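Long-range contact in phosphodiesterase (Candida albicans, PDB 6CPU), which is a fungal phosphodiesterase of the HD superfamily, a largely helical metalloprotein that carries a zinc and a magnesium ion: residues T40-T52 and I91-Q104. Numbering follows the deposited sequence.
Sequences TDSNVPIVIIFPT and IQFFFTHLNILMIQ
Ile46-Ile49 and Ile100-Ile103 pair as neighbouring strands of a four-stranded parallel β-sheet; the axes of these segments approach to 4.6 Å at 22°. Strand 100-103 is outermost, whereas strand 46-49 bonds on its far side to strand 2-6. Five backbone hydrogen bonds set the register, from Ile46 N to Asn99 O (3.1 Å) through to Phe50 N to Ile103 O (2.9 Å). The tight part is the face bearing Ile46, Ile48, Ile100 and Met102. There Ile46 CD1 packs on Leu98, while helix 84-94 backs Ile48 and Met102. Ile48 CD1 lies 3.7 Å from Ile100 CG2; with CG1 anti to the carbonyl carbon (chi1 -57°) and the chain extended beyond it, CD1 meets Ile91 CG2 tip to tip at 4.0 Å. Across the sheet, Ile103 lies beside Ile49, its CD1 4.0 Å from Val47 CG1; helix 110-124 touches Val47 and Leu101 on this face. Both ends are looser. CG2 of exposed Thr52 approaches only backbone atoms of Gln104. Water bridges the polar groups of Ser42 and Asn99: one molecule donates to Val44 O and Leu98 O (2.6 Å to the latter) while accepting from Ser42 OG and Asn99 ND2. Phe50 meets Met102 in a Met-aromatic contact, Met102 SD standing obliquely 3.7 Å from Phe50 CE2 while Met102 CG meets the ring edge in plane.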
# COMPACT_ATOMS: atom_id res chain seq x y z
N THR A 40 -8.44 10.54 -3.44
CA THR A 40 -7.66 11.75 -3.74
C THR A 40 -6.73 12.07 -2.57
O THR A 40 -7.07 11.81 -1.42
CB THR A 40 -8.60 12.94 -4.01
OG1 THR A 40 -9.53 13.08 -2.92
CG2 THR A 40 -9.39 12.72 -5.30
N ASP A 41 -5.56 12.64 -2.88
CA ASP A 41 -4.65 13.14 -1.83
C ASP A 41 -5.33 14.26 -1.04
O ASP A 41 -6.03 15.07 -1.64
CB ASP A 41 -3.35 13.72 -2.43
CG ASP A 41 -2.54 12.71 -3.23
OD1 ASP A 41 -2.37 11.57 -2.75
OD2 ASP A 41 -2.08 13.08 -4.34
N SER A 42 -5.10 14.33 0.27
CA SER A 42 -5.47 15.53 1.03
C SER A 42 -4.66 16.67 0.45
O SER A 42 -3.44 16.55 0.31
CB SER A 42 -5.16 15.36 2.53
OG SER A 42 -5.75 16.41 3.28
N ASN A 43 -5.32 17.75 0.05
CA ASN A 43 -4.63 18.81 -0.67
C ASN A 43 -4.82 20.20 -0.08
O ASN A 43 -4.63 21.21 -0.75
CB ASN A 43 -5.01 18.77 -2.15
CG ASN A 43 -6.39 19.31 -2.42
OD1 ASN A 43 -7.26 19.27 -1.55
ND2 ASN A 43 -6.60 19.84 -3.63
N VAL A 44 -5.18 20.24 1.20
CA VAL A 44 -5.28 21.49 1.95
C VAL A 44 -4.54 21.31 3.27
O VAL A 44 -4.52 20.20 3.82
CB VAL A 44 -6.75 21.91 2.23
CG1 VAL A 44 -7.45 22.31 0.92
CG2 VAL A 44 -7.53 20.83 2.94
N PRO A 45 -3.94 22.39 3.79
CA PRO A 45 -3.33 22.25 5.11
C PRO A 45 -4.39 22.05 6.17
O PRO A 45 -5.50 22.60 6.04
CB PRO A 45 -2.61 23.57 5.32
CG PRO A 45 -2.56 24.24 4.01
CD PRO A 45 -3.69 23.70 3.19
N ILE A 46 -4.06 21.25 7.18
CA ILE A 46 -4.95 21.01 8.30
C ILE A 46 -4.33 21.64 9.53
O ILE A 46 -3.15 21.40 9.85
CB ILE A 46 -5.20 19.51 8.52
CG1 ILE A 46 -5.98 18.92 7.34
CG2 ILE A 46 -5.93 19.27 9.85
CD1 ILE A 46 -6.07 17.42 7.36
N VAL A 47 -5.12 22.45 10.24
CA VAL A 47 -4.68 23.07 11.50
C VAL A 47 -5.45 22.43 12.64
O VAL A 47 -6.68 22.37 12.60
CB VAL A 47 -4.93 24.60 11.52
CG1 VAL A 47 -4.54 25.19 12.87
CG2 VAL A 47 -4.18 25.29 10.39
N ILE A 48 -4.73 21.90 13.63
CA ILE A 48 -5.37 21.36 14.83
C ILE A 48 -5.11 22.29 16.01
O ILE A 48 -3.97 22.60 16.32
CB ILE A 48 -4.90 19.93 15.15
CG1 ILE A 48 -5.16 19.00 13.95
CG2 ILE A 48 -5.63 19.38 16.37
CD1 ILE A 48 -4.69 17.58 14.16
N ILE A 49 -6.19 22.72 16.67
CA ILE A 49 -6.11 23.63 17.82
C ILE A 49 -6.36 22.84 19.09
O ILE A 49 -7.46 22.31 19.30
CB ILE A 49 -7.12 24.80 17.70
CG1 ILE A 49 -7.05 25.42 16.31
CG2 ILE A 49 -6.83 25.87 18.76
CD1 ILE A 49 -8.07 26.52 16.06
N PHE A 50 -5.32 22.72 19.90
CA PHE A 50 -5.40 22.10 21.22
C PHE A 50 -5.60 23.16 22.31
O PHE A 50 -5.37 24.35 22.06
CB PHE A 50 -4.10 21.34 21.53
CG PHE A 50 -3.90 20.13 20.70
CD1 PHE A 50 -4.44 18.91 21.08
CD2 PHE A 50 -3.15 20.19 19.52
CE1 PHE A 50 -4.25 17.77 20.31
CE2 PHE A 50 -2.96 19.06 18.75
CZ PHE A 50 -3.51 17.85 19.15
N PRO A 51 -6.03 22.74 23.51
CA PRO A 51 -6.07 23.65 24.67
C PRO A 51 -4.67 24.10 25.09
O PRO A 51 -3.72 23.32 24.96
CB PRO A 51 -6.70 22.81 25.78
CG PRO A 51 -7.28 21.61 25.13
CD PRO A 51 -6.55 21.40 23.84
N THR A 52 -4.55 25.33 25.60
CA THR A 52 -3.25 25.85 26.04
C THR A 52 -2.72 25.06 27.23
O THR A 52 -3.48 24.40 27.95
CB THR A 52 -3.32 27.35 26.44
OG1 THR A 52 -4.25 27.52 27.51
CG2 THR A 52 -3.72 28.22 25.25
N ILE A 91 -0.39 12.63 16.88
CA ILE A 91 -0.70 13.31 15.62
C ILE A 91 0.52 13.34 14.69
O ILE A 91 0.43 13.00 13.50
CB ILE A 91 -1.22 14.75 15.89
CG1 ILE A 91 -2.61 14.73 16.56
CG2 ILE A 91 -1.28 15.58 14.62
CD1 ILE A 91 -3.67 13.90 15.84
N GLN A 92 1.67 13.74 15.23
CA GLN A 92 2.91 13.81 14.47
C GLN A 92 3.27 12.47 13.80
O GLN A 92 3.71 12.44 12.64
CB GLN A 92 4.04 14.24 15.41
CG GLN A 92 5.32 14.68 14.75
CD GLN A 92 6.42 14.97 15.76
OE1 GLN A 92 6.52 14.32 16.81
NE2 GLN A 92 7.26 15.93 15.45
N PHE A 93 3.12 11.37 14.53
CA PHE A 93 3.54 10.05 14.06
C PHE A 93 2.48 9.38 13.21
O PHE A 93 2.76 8.94 12.10
CB PHE A 93 3.91 9.12 15.22
CG PHE A 93 4.39 7.76 14.76
CD1 PHE A 93 5.66 7.62 14.23
CD2 PHE A 93 3.56 6.66 14.81
CE1 PHE A 93 6.10 6.39 13.78
CE2 PHE A 93 3.99 5.42 14.36
CZ PHE A 93 5.27 5.28 13.86
N PHE A 94 1.27 9.26 13.74
CA PHE A 94 0.23 8.51 13.04
C PHE A 94 -0.40 9.29 11.90
O PHE A 94 -0.98 8.68 11.01
CB PHE A 94 -0.85 8.02 13.99
CG PHE A 94 -0.33 7.03 15.00
CD1 PHE A 94 -0.14 5.70 14.66
CD2 PHE A 94 0.02 7.45 16.28
CE1 PHE A 94 0.35 4.80 15.59
CE2 PHE A 94 0.52 6.55 17.20
CZ PHE A 94 0.69 5.23 16.86
N PHE A 95 -0.31 10.62 11.92
CA PHE A 95 -0.99 11.44 10.88
C PHE A 95 -0.04 12.37 10.13
O PHE A 95 -0.43 13.41 9.58
CB PHE A 95 -2.22 12.12 11.49
CG PHE A 95 -3.22 11.14 12.00
CD1 PHE A 95 -3.99 10.39 11.11
CD2 PHE A 95 -3.34 10.88 13.37
CE1 PHE A 95 -4.87 9.44 11.57
CE2 PHE A 95 -4.24 9.93 13.82
CZ PHE A 95 -5.01 9.21 12.93
N THR A 96 1.20 11.93 10.04
CA THR A 96 2.25 12.60 9.28
C THR A 96 1.79 12.90 7.85
O THR A 96 2.01 13.98 7.31
CB THR A 96 3.58 11.76 9.30
OG1 THR A 96 4.61 12.46 8.61
CG2 THR A 96 3.42 10.38 8.66
N HIS A 97 1.08 11.93 7.27
CA HIS A 97 0.62 12.00 5.88
C HIS A 97 -0.41 13.08 5.57
O HIS A 97 -0.70 13.31 4.40
CB HIS A 97 0.06 10.63 5.45
CG HIS A 97 -1.16 10.21 6.22
ND1 HIS A 97 -1.09 9.70 7.50
CD2 HIS A 97 -2.47 10.20 5.88
CE1 HIS A 97 -2.31 9.43 7.93
NE2 HIS A 97 -3.16 9.68 6.95
N LEU A 98 -0.95 13.75 6.59
CA LEU A 98 -2.03 14.72 6.43
C LEU A 98 -1.70 16.23 6.46
O LEU A 98 -2.62 17.04 6.55
CB LEU A 98 -3.13 14.43 7.47
CG LEU A 98 -3.84 13.09 7.31
CD1 LEU A 98 -4.89 12.93 8.40
CD2 LEU A 98 -4.49 12.98 5.94
N ASN A 99 -0.42 16.60 6.42
CA ASN A 99 -0.02 18.03 6.32
C ASN A 99 -0.60 18.88 7.44
O ASN A 99 -1.30 19.86 7.18
CB ASN A 99 -0.42 18.61 4.97
CG ASN A 99 -0.05 17.70 3.83
OD1 ASN A 99 1.14 17.45 3.59
ND2 ASN A 99 -1.07 17.17 3.14
N ILE A 100 -0.34 18.47 8.67
CA ILE A 100 -0.96 19.08 9.85
C ILE A 100 -0.02 20.09 10.52
O ILE A 100 1.16 19.80 10.71
CB ILE A 100 -1.38 18.01 10.88
CG1 ILE A 100 -2.55 17.18 10.34
CG2 ILE A 100 -1.73 18.65 12.21
CD1 ILE A 100 -2.79 15.87 11.06
N LEU A 101 -0.57 21.26 10.86
CA LEU A 101 0.05 22.21 11.79
C LEU A 101 -0.73 22.20 13.10
O LEU A 101 -1.95 22.38 13.09
CB LEU A 101 -0.00 23.62 11.23
CG LEU A 101 0.66 24.70 12.08
CD1 LEU A 101 2.13 24.35 12.33
CD2 LEU A 101 0.54 26.04 11.40
N MET A 102 -0.04 21.97 14.22
CA MET A 102 -0.67 21.96 15.54
C MET A 102 -0.38 23.27 16.26
O MET A 102 0.77 23.71 16.31
CB MET A 102 -0.13 20.80 16.37
CG MET A 102 -0.55 19.43 15.87
SD MET A 102 0.07 18.07 16.87
CE MET A 102 1.76 17.94 16.31
N ILE A 103 -1.42 23.88 16.82
CA ILE A 103 -1.25 25.06 17.67
C ILE A 103 -1.95 24.87 19.00
O ILE A 103 -2.86 24.05 19.12
CB ILE A 103 -1.77 26.36 16.99
CG1 ILE A 103 -3.29 26.37 16.89
CG2 ILE A 103 -1.16 26.53 15.60
CD1 ILE A 103 -3.84 27.54 16.09
N GLN A 104 -1.53 25.62 20.02
CA GLN A 104 -2.28 25.68 21.27
C GLN A 104 -2.43 27.12 21.76
O GLN A 104 -1.45 27.84 21.95
CB GLN A 104 -1.68 24.77 22.35
CG GLN A 104 -0.21 24.45 22.22
CD GLN A 104 0.33 23.73 23.45
OE1 GLN A 104 -0.44 23.29 24.31
NE2 GLN A 104 1.65 23.61 23.54
O HOH W 1 -1.10 15.35 0.56
O HOH W 2 -3.71 17.68 4.29